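Local coordinates for effector protein Lem4 (lpg1101) (Legionella pneumophila subsp. pneumophila, PDB 6CGK) that is a membrane-associated protein tyrosine phosphatase delivered as a bacterial effector, represented here by its magnesium-binding haloacid dehalogenase (HAD) domain, at residues T29-K34 with D65-I70; E35-P40 with R95-Y100; D52-Y57 with I101-E106. The protein carries 1 engineered substitution. All blocks are in the same frame, centred on the assembly; numbering follows the deposited sequence. Where two conformers were deposited one is given.

Contact 1: residues T29-K34 with D65-I70; sequences TGAHGK and DNKIKI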
# COMPACT_ATOMS: atom_id res chain seq x y z
N THR A 29 -5.60 3.20 6.07
CA THR A 29 -6.65 4.02 6.67
C THR A 29 -7.23 3.31 7.89
O THR A 29 -6.90 2.17 8.21
CB THR A 29 -7.78 4.32 5.69
OG1 THR A 29 -8.57 3.12 5.49
CG2 THR A 29 -7.26 4.78 4.36
N GLY A 30 -8.16 4.00 8.56
CA GLY A 30 -8.81 3.41 9.72
C GLY A 30 -10.13 2.73 9.45
O GLY A 30 -10.88 2.47 10.39
N ALA A 31 -10.46 2.45 8.19
CA ALA A 31 -11.79 1.91 7.86
C ALA A 31 -11.67 0.79 6.83
O ALA A 31 -11.09 0.99 5.76
CB ALA A 31 -12.69 3.01 7.30
N HIS A 32 -12.24 -0.37 7.17
CA HIS A 32 -12.31 -1.50 6.25
C HIS A 32 -12.96 -1.08 4.93
O HIS A 32 -13.88 -0.24 4.91
CB HIS A 32 -13.11 -2.65 6.89
CG HIS A 32 -13.12 -3.93 6.09
ND1 HIS A 32 -13.89 -4.11 4.96
CD2 HIS A 32 -12.48 -5.11 6.30
CE1 HIS A 32 -13.71 -5.33 4.49
NE2 HIS A 32 -12.86 -5.96 5.28
N GLY A 33 -12.48 -1.66 3.84
CA GLY A 33 -12.95 -1.24 2.53
C GLY A 33 -14.45 -1.36 2.34
O GLY A 33 -15.04 -0.57 1.58
N LYS A 34 -15.10 -2.34 2.98
CA LYS A 34 -16.54 -2.51 2.81
C LYS A 34 -17.29 -1.26 3.22
O LYS A 34 -18.35 -0.95 2.65
CB LYS A 34 -17.04 -3.72 3.61
N ASP A 65 -15.38 11.62 9.02
CA ASP A 65 -15.11 10.75 10.16
C ASP A 65 -13.64 10.36 10.17
O ASP A 65 -13.08 10.03 9.12
CB ASP A 65 -16.01 9.50 10.05
CG ASP A 65 -15.98 8.63 11.29
OD1 ASP A 65 -14.88 8.30 11.80
OD2 ASP A 65 -17.08 8.24 11.75
N ASN A 66 -13.00 10.43 11.33
CA ASN A 66 -11.56 10.17 11.34
C ASN A 66 -11.23 8.74 10.90
O ASN A 66 -10.10 8.48 10.51
CB ASN A 66 -10.97 10.46 12.71
CG ASN A 66 -10.90 11.96 13.01
OD1 ASN A 66 -10.54 12.77 12.15
ND2 ASN A 66 -11.26 12.33 14.24
N LYS A 67 -12.20 7.82 10.94
CA LYS A 67 -11.89 6.43 10.58
C LYS A 67 -11.49 6.31 9.12
O LYS A 67 -10.73 5.41 8.75
CB LYS A 67 -13.08 5.51 10.86
CG LYS A 67 -14.16 5.56 9.77
CD LYS A 67 -15.35 4.60 10.02
CE LYS A 67 -16.38 4.67 8.87
NZ LYS A 67 -17.55 3.73 8.98
N ILE A 68 -12.02 7.18 8.25
CA ILE A 68 -11.70 7.00 6.84
C ILE A 68 -10.34 7.56 6.47
O ILE A 68 -9.85 7.28 5.37
CB ILE A 68 -12.75 7.63 5.91
CG1 ILE A 68 -12.63 9.15 5.89
CG2 ILE A 68 -14.14 7.18 6.31
CD1 ILE A 68 -12.98 9.75 4.55
N LYS A 69 -9.71 8.35 7.34
CA LYS A 69 -8.45 8.98 6.95
C LYS A 69 -7.26 8.02 7.06
O LYS A 69 -7.26 7.04 7.81
CB LYS A 69 -8.18 10.20 7.82
CG LYS A 69 -9.33 11.22 7.77
CD LYS A 69 -9.11 12.40 8.72
CE LYS A 69 -10.25 13.42 8.63
NZ LYS A 69 -9.89 14.65 9.43
N ILE A 70 -6.21 8.34 6.30
CA ILE A 70 -4.90 7.73 6.53
C ILE A 70 -4.50 7.99 7.98
O ILE A 70 -4.69 9.10 8.50
CB ILE A 70 -3.88 8.30 5.53
CG1 ILE A 70 -4.32 7.94 4.11
CG2 ILE A 70 -2.49 7.77 5.81
CD1 ILE A 70 -3.34 8.24 3.03

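Contact 2: residues E35-P40 with R95-Y100; sequences EVISSP and RNHENY. With PO4 (phosphate ion), chain B.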
# COMPACT_ATOMS: atom_id res chain seq x y z
N GLU A 35 -16.80 -0.52 4.20
CA GLU A 35 -17.55 0.63 4.66
C GLU A 35 -17.15 1.92 3.97
O GLU A 35 -17.67 2.98 4.34
CB GLU A 35 -17.45 0.78 6.18
CG GLU A 35 -16.09 0.77 6.80
CD GLU A 35 -16.17 0.44 8.28
OE1 GLU A 35 -16.33 -0.76 8.61
OE2 GLU A 35 -16.10 1.36 9.12
N VAL A 36 -16.32 1.85 2.94
CA VAL A 36 -15.88 3.04 2.23
C VAL A 36 -16.06 2.89 0.72
O VAL A 36 -16.31 3.87 0.01
CB VAL A 36 -14.41 3.35 2.58
CG1 VAL A 36 -13.69 3.96 1.41
CG2 VAL A 36 -14.37 4.29 3.79
N ILE A 37 -15.92 1.67 0.20
CA ILE A 37 -15.89 1.51 -1.26
C ILE A 37 -17.13 2.13 -1.92
O ILE A 37 -17.02 2.78 -2.98
CB ILE A 37 -15.72 0.03 -1.65
CG1 ILE A 37 -15.56 -0.07 -3.16
CG2 ILE A 37 -16.90 -0.82 -1.19
CD1 ILE A 37 -14.26 0.55 -3.62
N SER A 38 -18.29 2.00 -1.31
CA SER A 38 -19.53 2.54 -1.86
C SER A 38 -19.89 3.88 -1.29
O SER A 38 -21.04 4.32 -1.46
CB SER A 38 -20.70 1.59 -1.63
OG SER A 38 -20.50 0.42 -2.38
N SER A 39 -18.99 4.51 -0.58
CA SER A 39 -19.37 5.78 0.04
C SER A 39 -19.41 6.89 -1.01
O SER A 39 -18.73 6.81 -2.04
CB SER A 39 -18.40 6.18 1.15
OG SER A 39 -17.08 6.35 0.65
N PRO A 40 -20.22 7.92 -0.78
CA PRO A 40 -20.26 9.04 -1.72
C PRO A 40 -18.88 9.61 -2.04
O PRO A 40 -18.59 9.88 -3.21
CB PRO A 40 -21.14 10.04 -0.97
CG PRO A 40 -22.12 9.17 -0.24
CD PRO A 40 -21.26 8.01 0.25
N ARG A 95 -8.66 -3.18 -3.52
CA ARG A 95 -9.88 -3.21 -4.32
C ARG A 95 -10.53 -1.83 -4.47
O ARG A 95 -11.61 -1.75 -5.09
CB ARG A 95 -10.95 -4.14 -3.71
CG ARG A 95 -10.50 -5.49 -3.28
CD ARG A 95 -11.69 -6.34 -2.90
NE ARG A 95 -11.27 -7.68 -2.50
CZ ARG A 95 -10.92 -8.02 -1.27
NH1 ARG A 95 -10.93 -7.11 -0.29
NH2 ARG A 95 -10.55 -9.27 -1.00
N ASN A 96 -9.93 -0.79 -3.93
CA ASN A 96 -10.47 0.55 -4.07
C ASN A 96 -9.96 1.18 -5.37
O ASN A 96 -9.14 0.61 -6.10
CB ASN A 96 -10.11 1.39 -2.84
CG ASN A 96 -11.14 2.47 -2.55
OD1 ASN A 96 -11.71 3.05 -3.46
ND2 ASN A 96 -11.44 2.67 -1.27
N HIS A 97 -10.47 2.36 -5.68
CA HIS A 97 -10.15 3.08 -6.91
C HIS A 97 -8.79 3.74 -6.82
O HIS A 97 -8.45 4.32 -5.79
CB HIS A 97 -11.18 4.20 -7.14
CG HIS A 97 -12.59 3.71 -7.24
ND1 HIS A 97 -13.10 3.12 -8.37
CD2 HIS A 97 -13.60 3.75 -6.34
CE1 HIS A 97 -14.37 2.81 -8.17
NE2 HIS A 97 -14.70 3.18 -6.94
N GLU A 98 -8.06 3.70 -7.93
CA GLU A 98 -6.75 4.34 -8.01
C GLU A 98 -6.82 5.81 -7.63
O GLU A 98 -5.91 6.34 -6.97
CB GLU A 98 -6.21 4.20 -9.43
CG GLU A 98 -4.79 4.68 -9.52
CD GLU A 98 -4.19 4.41 -10.87
OE1 GLU A 98 -4.79 3.64 -11.65
OE2 GLU A 98 -3.11 4.97 -11.16
N ASN A 99 -7.84 6.50 -8.13
CA ASN A 99 -7.88 7.95 -7.87
C ASN A 99 -8.27 8.26 -6.44
O ASN A 99 -7.93 9.35 -5.92
CB ASN A 99 -8.82 8.62 -8.86
CG ASN A 99 -8.20 8.68 -10.24
OD1 ASN A 99 -6.96 8.77 -10.35
ND2 ASN A 99 -9.02 8.60 -11.29
N TYR A 100 -8.99 7.37 -5.77
CA TYR A 100 -9.26 7.61 -4.35
C TYR A 100 -7.98 7.43 -3.55
O TYR A 100 -7.68 8.23 -2.65
CB TYR A 100 -10.34 6.64 -3.87
CG TYR A 100 -10.76 6.81 -2.43
CD1 TYR A 100 -11.57 7.89 -2.04
CD2 TYR A 100 -10.35 5.89 -1.45
CE1 TYR A 100 -11.98 8.03 -0.72
CE2 TYR A 100 -10.76 6.02 -0.13
CZ TYR A 100 -11.58 7.10 0.23
OH TYR A 100 -12.01 7.24 1.53
P PO4 B . -8.78 -2.72 0.16
O1 PO4 B . -7.76 -1.60 0.00
O2 PO4 B . -8.55 -3.90 -0.77
O3 PO4 B . -10.14 -2.11 -0.14
O4 PO4 B . -8.83 -3.18 1.61
O HOH W 1 -17.11 3.11 -5.70
O HOH W 2 -14.82 7.77 1.96

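Contact 3: residues D52-Y57 with I101-E106; sequences DERMRY and IKALLE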
# COMPACT_ATOMS: atom_id res chain seq x y z
N ASP A 52 -5.49 18.38 -9.66
CA ASP A 52 -6.37 19.53 -9.46
C ASP A 52 -7.80 19.10 -9.17
O ASP A 52 -8.50 19.73 -8.37
CB ASP A 52 -6.36 20.45 -10.68
CG ASP A 52 -5.06 21.21 -10.86
OD1 ASP A 52 -4.35 21.41 -9.86
OD2 ASP A 52 -4.75 21.62 -12.00
N GLU A 53 -8.26 18.05 -9.83
CA GLU A 53 -9.63 17.61 -9.58
C GLU A 53 -9.74 16.94 -8.22
O GLU A 53 -10.73 17.10 -7.51
CB GLU A 53 -10.09 16.65 -10.68
CG GLU A 53 -10.19 17.29 -12.06
CD GLU A 53 -10.63 16.29 -13.12
OE1 GLU A 53 -9.79 15.48 -13.55
OE2 GLU A 53 -11.82 16.32 -13.50
N ARG A 54 -8.74 16.13 -7.86
CA ARG A 54 -8.78 15.47 -6.57
C ARG A 54 -8.71 16.46 -5.42
O ARG A 54 -9.40 16.29 -4.41
CB ARG A 54 -7.63 14.46 -6.50
CG ARG A 54 -7.86 13.28 -7.44
CD ARG A 54 -6.75 12.22 -7.26
NE ARG A 54 -5.38 12.61 -7.63
CZ ARG A 54 -4.83 12.31 -8.81
NH1 ARG A 54 -5.55 11.70 -9.74
NH2 ARG A 54 -3.52 12.58 -9.05
N MET A 55 -7.85 17.48 -5.52
CA MET A 55 -7.59 18.34 -4.37
C MET A 55 -8.82 19.13 -3.96
O MET A 55 -8.88 19.64 -2.83
CB MET A 55 -6.43 19.29 -4.68
CG MET A 55 -5.06 18.56 -4.67
SD MET A 55 -4.72 17.84 -3.04
CE MET A 55 -5.43 19.13 -2.06
N ARG A 56 -9.79 19.26 -4.85
CA ARG A 56 -11.01 19.96 -4.46
C ARG A 56 -11.77 19.23 -3.36
O ARG A 56 -12.60 19.86 -2.67
CB ARG A 56 -11.90 20.11 -5.69
CG ARG A 56 -11.32 21.08 -6.66
CD ARG A 56 -12.31 21.44 -7.75
NE ARG A 56 -11.63 22.32 -8.70
CZ ARG A 56 -11.24 21.93 -9.90
NH1 ARG A 56 -11.50 20.70 -10.31
NH2 ARG A 56 -10.61 22.77 -10.70
N TYR A 57 -11.55 17.92 -3.21
CA TYR A 57 -12.15 17.10 -2.17
C TYR A 57 -11.42 17.16 -0.83
O TYR A 57 -11.90 16.54 0.14
CB TYR A 57 -12.24 15.64 -2.67
CG TYR A 57 -13.35 15.54 -3.68
CD1 TYR A 57 -13.16 15.93 -5.01
CD2 TYR A 57 -14.65 15.18 -3.29
CE1 TYR A 57 -14.22 15.88 -5.94
CE2 TYR A 57 -15.71 15.13 -4.21
CZ TYR A 57 -15.49 15.50 -5.52
OH TYR A 57 -16.53 15.48 -6.42
N ILE A 101 -7.22 6.38 -3.86
CA ILE A 101 -5.95 6.15 -3.19
C ILE A 101 -5.02 7.33 -3.41
O ILE A 101 -4.45 7.86 -2.45
CB ILE A 101 -5.34 4.82 -3.64
CG1 ILE A 101 -6.27 3.69 -3.21
CG2 ILE A 101 -3.87 4.72 -3.11
CD1 ILE A 101 -5.91 2.28 -3.83
N LYS A 102 -4.84 7.76 -4.67
CA LYS A 102 -3.97 8.91 -4.92
C LYS A 102 -4.45 10.15 -4.20
O LYS A 102 -3.64 10.94 -3.69
CB LYS A 102 -3.87 9.21 -6.43
CG LYS A 102 -3.11 8.12 -7.22
CD LYS A 102 -3.01 8.49 -8.69
CE LYS A 102 -2.13 7.53 -9.47
NZ LYS A 102 -2.17 7.91 -10.91
N ALA A 103 -5.77 10.38 -4.19
CA ALA A 103 -6.30 11.56 -3.53
C ALA A 103 -5.93 11.56 -2.05
O ALA A 103 -5.51 12.59 -1.51
CB ALA A 103 -7.84 11.61 -3.69
N LEU A 104 -6.13 10.44 -1.36
CA LEU A 104 -5.85 10.45 0.08
C LEU A 104 -4.36 10.64 0.34
O LEU A 104 -3.97 11.39 1.24
CB LEU A 104 -6.34 9.14 0.73
CG LEU A 104 -7.78 9.33 1.27
CD1 LEU A 104 -8.73 9.74 0.17
CD2 LEU A 104 -8.26 8.07 1.96
N LEU A 105 -3.51 9.96 -0.42
CA LEU A 105 -2.07 10.23 -0.31
C LEU A 105 -1.77 11.72 -0.51
O LEU A 105 -1.00 12.33 0.26
CB LEU A 105 -1.32 9.38 -1.32
CG LEU A 105 -1.43 7.86 -1.07
CD1 LEU A 105 -0.90 7.05 -2.26
CD2 LEU A 105 -0.71 7.47 0.23
N GLU A 106 -2.35 12.32 -1.55
CA GLU A 106 -2.11 13.75 -1.79
C GLU A 106 -2.63 14.63 -0.66
O GLU A 106 -1.98 15.62 -0.29
CB GLU A 106 -2.73 14.15 -3.13
CG GLU A 106 -1.94 13.57 -4.29
CD GLU A 106 -2.73 13.43 -5.57
OE1 GLU A 106 -3.94 13.80 -5.59
OE2 GLU A 106 -2.13 12.93 -6.55

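Contact 1: residues T29-K34 with D65-I70
T29 and I70 meet backbone to backbone, their CA atoms 4.1 Å apart, and a single beta bridge joins the two loops here. The carbonyl of K69 accepts the hydrogen bond that crosses the contact. G30 N donates to K69 O at 3.3 Å with a bent N-H...O angle of 137°, the donor lying 27° out of the carbonyl plane. The same oxygen takes a CA-H...O approach from T29 CA at 3.3 Å, and T29 CB makes a further carbon-carbonyl contact, 3.6 Å from I68 O.

Local polar bonds shape each side. D65 OD1 receives K67 N at 2.9 Å, an Asx turn that leads into the 3-10 segment 66-68, and the amine of K69 turns back to the carbonyl of D62. On the other loop, A31 N reaches T29 OG1 only weakly; that hydroxyl also bonds to G26. With chi1 at 73°, OG1 sits between the backbone N and the carbonyl carbon, and CG2 is left beside the backbone N, facing I68 and I70.

In HAD phosphatases the acidic metal-binding motif sits at the C-terminal end of the first strand, and the chain after it runs out near the active site. T29 belongs to this passage: its side chain lies about 4 Å from that of the magnesium ligand D25 and about 7 Å from the ion.

Apolar contacts complete the join. The methyl of A31 lies against the aliphatic stem of K67, CB to CG 3.8 Å, before the lysine extends away to a salt bridge with E35. T29 CG2 approaches I70 CG1 more loosely, and I70 itself packs on L104 and L105 of helix 98-107.

Contact 2: residues E35-P40 with R95-Y100
The carbonyl oxygen of V36, the residue that packs on Y100 and N96, is gripped twice by S39: its hydroxyl OG donates to V36 O at 2.7 Å, in the carbonyl plane on a lone pair, and its backbone N donates to V36 O at 2.8 Å. The second bond closes a type I beta turn from V36 to S39. S39 is also the N-cap of helix 40-46, with OG reaching weakly toward C42 N.

This turn presents two side chains to the other segment. V36, modelled in two conformers, in the one described brings CG1 to 3.9 Å from Y100 CE2, crossing the tyrosine at about a right angle. I37, with CG1 anti to the backbone N (chi1 -175°), stretches CD1 to 3.6 Å from N96 OD1, and the two side chains slide past each other in opposite directions. CD1 also comes near the H97 ring.

Segment 95-100 follows strand 89-93 of the HAD core, after S94, and enters helix 98-107, right beside the active site. The phosphate there accepts an almost straight bond from R95 N to its O2, at 2.8 Å and 173°; F24, D25, S94 and K132 hold it as well, while the guanidinium of R95 bridges to D159. N96 acts from the second shell. Its ND2 bonds to the magnesium ligand D25, and its OD1 takes H97 N at 2.6 Å, which would fix the rotation of the amide and probably helps position the D25 side chain.

Two waters extend the contact. One accompanies the H97 ring edge, in the ring plane, bonding H97 NE2 and I37 O, each at 2.7 Å. The other links the hydroxyls of S39 and Y100.

Contact 3: residues D52-Y57 with I101-E106
R54 and E106 form the firm part of this contact, a side-on salt bridge in which two nitrogens of the arginine each take a different carboxylate oxygen. R54 NE donates to E106 OE1 at 2.8 Å, nearly straight at 170° and within the guanidinium plane. R54 NH2 reaches E106 OE2 at 2.9 Å, on the syn lone pair, with a more bent path. The two flat groups are turned 32° from each other, so the pairing is twisted rather than coplanar.

A bend at chi3 (-65°) turns the guanidinium to the carboxylate, while the stem of the arginine packs on A103, R54 CD lying 3.8 Å from A103 CB. K102 CB sits over one face of the guanidinium, 3.9 Å above the plane and toward its rim, and the lysine chain then extends away to a salt bridge with E98. K48 O takes R54 NH1 and E106 OE2 is also hydrogen-bonded to H112 NE2, so both ends of the ion pair have second partners; with R54 buried and E106 partly exposed, their opposite charges probably stabilise one another.

The M55 side is looser. Its chain, bent at chi2 and chi3, brings SD no nearer than 4.2 Å to E106 CB, and the residue remains partly exposed.

This salt bridge thus pins the short helix 51-55 against helix 98-107. L45 of helix 40-46 touches both A103 and Y57, which follows helix 51-55, while I101, which points away from 52-57, and K102 both touch I117 of the edge strand 116-118.

Overall arrangement
From the N terminus, strand 19-23 and the residues after it supply the engineered N23 and D25, and the chain then runs through 29-34 and 35-40 into three short helices. Contact 1 closes the first loop when the chain returns at 65-70, just ahead of helix 72-82. Contact 2 closes a longer one, joining 35-40 to the start of helix 98-107 after strand 89-93, and contact 3 follows on the same helix, where 101-106 returns to 52-57. The segments alternate, so every pair of contacts crosses and none nests. Contacts 1 and 2 meet through the K67–E35 salt bridge. Together they tie the helices between the first two strands to the parallel sheet's flanking helix.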